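Local coordinates for protein 3-dehydroquinate dehydratase (Clostridium difficile, PDB 4H3D) that catalyses the cis-dehydration of 3-dehydroquinate to 3-dehydroshikimate through an imine intermediate, the third step of the chorismate pathway, at residues 34-37 with 38-42; 17-20 with 21-24. One frame throughout, in Å; residues are numbered along the deposited sequence.

Contact 1 of 2, residues 34-37 with 38-42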
loop_
_atom_site.group_PDB
_atom_site.type_symbol
_atom_site.label_atom_id
_atom_site.label_comp_id
_atom_site.label_asym_id
_atom_site.label_seq_id
_atom_site.Cartn_x
_atom_site.Cartn_y
_atom_site.Cartn_z
ATOM N N ILE B 34 20.537 20.649 -12.871
ATOM C CA ILE B 34 19.086 20.892 -12.809
ATOM C C ILE B 34 18.436 20.632 -14.175
ATOM O O ILE B 34 17.427 19.923 -14.276
ATOM C CB ILE B 34 18.815 22.336 -12.324
ATOM C CG1 ILE B 34 19.176 22.443 -10.837
ATOM C CG2 ILE B 34 17.352 22.743 -12.528
ATOM C CD1 ILE B 34 19.230 23.846 -10.311
ATOM N N ILE B 35 19.033 21.181 -15.225
ATOM C CA ILE B 35 18.509 20.995 -16.574
ATOM C C ILE B 35 18.629 19.535 -16.996
ATOM O O ILE B 35 17.723 18.994 -17.628
ATOM C CB ILE B 35 19.221 21.924 -17.599
ATOM C CG1 ILE B 35 18.958 23.396 -17.243
ATOM C CG2 ILE B 35 18.756 21.621 -19.022
ATOM C CD1 ILE B 35 17.478 23.739 -17.043
ATOM N N LYS B 36 19.741 18.896 -16.631
ATOM C CA LYS B 36 19.952 17.482 -16.937
ATOM C C LYS B 36 18.839 16.662 -16.272
ATOM O O LYS B 36 18.242 15.780 -16.904
ATOM C CB LYS B 36 21.338 17.032 -16.456
ATOM C CG LYS B 36 21.837 15.710 -17.036
ATOM C CD LYS B 36 21.100 14.500 -16.473
ATOM C CE LYS B 36 21.639 13.187 -17.042
ATOM N NZ LYS B 36 23.098 13.009 -16.754
ATOM N N GLU B 37 18.550 16.963 -15.007
ATOM C CA GLU B 37 17.458 16.284 -14.298
ATOM C C GLU B 37 16.119 16.549 -14.988
ATOM O O GLU B 37 15.322 15.641 -15.160
ATOM C CB GLU B 37 17.369 16.742 -12.834
ATOM C CG GLU B 37 18.409 16.173 -11.895
ATOM C CD GLU B 37 18.335 16.840 -10.519
ATOM O OE1 GLU B 37 17.752 16.244 -9.567
ATOM O OE2 GLU B 37 18.802 17.996 -10.412
ATOM N N ALA B 38 15.886 17.802 -15.377
ATOM C CA ALA B 38 14.642 18.192 -16.047
ATOM C C ALA B 38 14.419 17.423 -17.356
ATOM O O ALA B 38 13.294 17.001 -17.660
ATOM C CB ALA B 38 14.631 19.699 -16.304
ATOM N N LYS B 39 15.487 17.226 -18.121
ATOM C CA LYS B 39 15.393 16.488 -19.391
ATOM C C LYS B 39 15.049 15.009 -19.174
ATOM O O LYS B 39 14.414 14.393 -20.020
ATOM C CB LYS B 39 16.661 16.690 -20.228
ATOM C CG LYS B 39 16.747 18.133 -20.754
ATOM C CD LYS B 39 18.132 18.554 -21.218
ATOM C CE LYS B 39 18.560 17.876 -22.491
ATOM N NZ LYS B 39 19.882 18.408 -22.930
ATOM N N GLU B 40 15.433 14.457 -18.027
ATOM C CA GLU B 40 15.067 13.083 -17.682
ATOM C C GLU B 40 13.579 12.979 -17.276
ATOM O O GLU B 40 12.999 11.887 -17.290
ATOM C CB GLU B 40 15.937 12.565 -16.531
ATOM C CG GLU B 40 17.415 12.419 -16.862
ATOM C CD GLU B 40 17.687 11.326 -17.882
ATOM O OE1 GLU B 40 18.707 11.424 -18.596
ATOM O OE2 GLU B 40 16.880 10.376 -17.975
ATOM N N LEU B 41 12.962 14.103 -16.910
ATOM C CA LEU B 41 11.570 14.091 -16.441
ATOM C C LEU B 41 10.542 14.653 -17.428
ATOM O O LEU B 41 9.343 14.449 -17.244
ATOM C CB LEU B 41 11.455 14.912 -15.148
ATOM C CG LEU B 41 12.308 14.529 -13.941
ATOM C CD1 LEU B 41 12.118 15.562 -12.810
ATOM C CD2 LEU B 41 11.983 13.129 -13.460
ATOM N N LYS B 42 10.992 15.341 -18.469
ATOM C CA LYS B 42 10.060 16.062 -19.344
ATOM C C LYS B 42 9.028 15.211 -20.099
ATOM O O LYS B 42 7.945 15.715 -20.425
ATOM C CB LYS B 42 10.801 16.973 -20.335
ATOM C CG LYS B 42 11.234 16.314 -21.625
ATOM C CD LYS B 42 11.699 17.354 -22.647
ATOM C CE LYS B 42 13.147 17.733 -22.467
ATOM N NZ LYS B 42 14.023 16.640 -22.963
#
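Most of helix 31-41, the first helix of the TIM barrel, is built here from i to i+4 pairs, with Ala-38 and Lys-39 held over Ile-34 and Ile-35. Ala-38 N donates to Ile-34 O at 2.8 Å with an N-H...O angle of 156°, and Lys-39 N reaches Ile-35 O at 2.9 Å. From the next residue the bonds are weak: Glu-40 N lies 3.3 Å from Lys-36 O, and Glu-37 O draws weak bonds from both Glu-40 N and Leu-41 N, the latter at an angle of only 122°.

The helix is the crossover of a beta-alpha-beta unit between strands 21-26 and 48-52, and its faces divide accordingly. Ile-34 and Leu-41 pack on both strands, whereas Ile-35 and Ala-38 face helix 62-76, touching Tyr-75 and Leu-72 respectively. On that flank the Lys-39 chain lies over the Ile-35 carbonyl, and its CD meets CG2 of Ile-35 at 3.8 Å; this methyl is the branch anti to the backbone N, which turns it along the helix towards Lys-39. On the exposed side Lys-36 and Glu-40 run side by side, pointing the same way, but the nearest approach is from a lysine carbon, CE, to Glu-40 OE1 at 3.8 Å, while Lys-36 NZ remains 5.0 Å from that oxygen, leaving at most a loose electrostatic attraction. Glu-37 instead touches Ile-26, and its OE1 is hydrogen-bonded to the backbone N of Ile-27, just past the end of strand 21-26.

Contact 2 of 2, residues 17-20 with 21-24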
loop_
_atom_site.group_PDB
_atom_site.type_symbol
_atom_site.label_atom_id
_atom_site.label_comp_id
_atom_site.label_asym_id
_atom_site.label_seq_id
_atom_site.Cartn_x
_atom_site.Cartn_y
_atom_site.Cartn_z
ATOM N N GLU B 17 -8.836 15.270 -7.967
ATOM C CA GLU B 17 -9.748 14.457 -8.766
ATOM C C GLU B 17 -9.041 13.176 -9.194
ATOM O O GLU B 17 -7.852 13.196 -9.524
ATOM C CB GLU B 17 -10.215 15.253 -10.006
ATOM C CG GLU B 17 -11.359 14.624 -10.783
ATOM C CD GLU B 17 -11.833 15.482 -11.967
ATOM O OE1 GLU B 17 -11.213 16.536 -12.242
ATOM O OE2 GLU B 17 -12.827 15.094 -12.623
ATOM N N GLY B 18 -9.774 12.064 -9.167
ATOM C CA GLY B 18 -9.260 10.773 -9.601
ATOM C C GLY B 18 -8.033 10.227 -8.873
ATOM O O GLY B 18 -7.928 10.269 -7.643
ATOM N N ARG B 19 -7.104 9.711 -9.660
ATOM C CA ARG B 19 -5.910 9.102 -9.158
ATOM C C ARG B 19 -5.020 10.208 -8.574
ATOM O O ARG B 19 -5.004 11.309 -9.107
ATOM C CB ARG B 19 -5.191 8.419 -10.314
ATOM C CG ARG B 19 -4.270 7.290 -9.906
ATOM C CD ARG B 19 -3.195 7.077 -10.946
ATOM N NE ARG B 19 -2.264 8.196 -10.900
ATOM C CZ ARG B 19 -1.128 8.270 -11.573
ATOM N NH1 ARG B 19 -0.750 7.281 -12.373
ATOM N NH2 ARG B 19 -0.361 9.350 -11.439
ATOM N N PRO B 20 -4.302 9.929 -7.468
ATOM C CA PRO B 20 -3.393 10.935 -6.946
ATOM C C PRO B 20 -2.366 11.320 -7.985
ATOM O O PRO B 20 -1.976 10.486 -8.805
ATOM C CB PRO B 20 -2.693 10.213 -5.797
ATOM C CG PRO B 20 -3.673 9.198 -5.353
ATOM C CD PRO B 20 -4.452 8.797 -6.545
ATOM N N LYS B 21 -1.913 12.561 -7.933
ATOM C CA LYS B 21 -0.921 13.046 -8.876
ATOM C C LYS B 21 0.468 12.784 -8.324
ATOM O O LYS B 21 0.690 12.849 -7.107
ATOM C CB LYS B 21 -1.133 14.537 -9.151
ATOM C CG LYS B 21 -2.598 14.895 -9.528
ATOM C CD LYS B 21 -3.095 14.125 -10.740
ATOM C CE LYS B 21 -4.546 14.484 -11.075
ATOM N NZ LYS B 21 -5.504 13.958 -10.034
ATOM N N ILE B 22 1.398 12.479 -9.213
ATOM C CA ILE B 22 2.770 12.193 -8.817
ATOM C C ILE B 22 3.662 13.386 -9.070
ATOM O O ILE B 22 3.698 13.934 -10.200
ATOM C CB ILE B 22 3.357 11.008 -9.609
ATOM C CG1 ILE B 22 2.552 9.745 -9.348
ATOM C CG2 ILE B 22 4.829 10.777 -9.210
ATOM C CD1 ILE B 22 3.015 8.545 -10.159
ATOM N N CYS B 23 4.399 13.769 -8.032
ATOM C CA CYS B 23 5.344 14.873 -8.082
ATOM C C CYS B 23 6.750 14.328 -7.892
ATOM O O CYS B 23 6.985 13.482 -7.011
ATOM C CB CYS B 23 5.046 15.873 -6.962
ATOM S SG CYS B 23 6.069 17.317 -6.963
ATOM N N VAL B 24 7.683 14.799 -8.710
ATOM C CA VAL B 24 9.072 14.377 -8.627
ATOM C C VAL B 24 9.962 15.604 -8.465
ATOM O O VAL B 24 9.834 16.559 -9.227
ATOM C CB VAL B 24 9.490 13.631 -9.903
ATOM C CG1 VAL B 24 10.906 13.116 -9.767
ATOM C CG2 VAL B 24 8.514 12.487 -10.198
#
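Lys-21 NZ is gripped by two backbone carbonyls of the loop that precedes it, donating to Glu-17 O, modelled at 2.5 Å, shorter than usual and so not to be read as unusually strong, and to Arg-19 O at 2.9 Å. The C=O...N angles, 163° and 167°, place the ammonium almost straight ahead of both oxygens. This is the entrance to strand 21-26, the first strand of the parallel TIM barrel, which hydrogen-bonds through its backbone to its neighbours 48-52 and 227-229. To reach the loop, the lysine chain folds back at chi2 (-57°) and chi4, so that CD and CE each pass 3.8 Å from Arg-19 O; Thr-14 O adds a weak third bond to NZ.

Arg-19 turns its guanidinium back on the carbonyl of the following residue, Pro-20. Its NE and NH2 both donate to Pro-20 O, at 3.1 and 3.3 Å, a side-on grip in which the oxygen lies close to the guanidinium plane. These two bonds restrict rotation of the group, and NH1 is further held by the side-chain oxygens of Asn-247 and Asn-251 on helix 243-256. The loop is thereby tied to the last helix of the chain, against which Ile-22 also packs through Leu-250. Ile-22 crosses the arginine end obliquely: CG1, set beside its backbone N, comes within 3.6 Å of Arg-19 NH2, with CD1 at 3.7 Å from the same nitrogen.

Contact 2 comes earlier in the chain, at the start of strand 21-26; contact 1 lies on the helix that follows that strand. Although their centres are 20 Å apart, they meet where Leu-41 CD2 packs on Val-24 CG1 at 3.8 Å, part of the hydrophobic layer between barrel and helices. Neither lines the pocket directly: the side chains of Leu-41 and Ile-22 lie about 13 Å and 10 Å from the bound comenic acid derivative. Both nevertheless border the site through second-shell contacts: Ile-34 of contact 1 is about 4 Å from the substrate-binding Trp-51, side chain to side chain, and Cys-23, in segment 21-24, touches Glu-50, which binds 3-dehydroquinate, and Phe-229 of the ligand pocket.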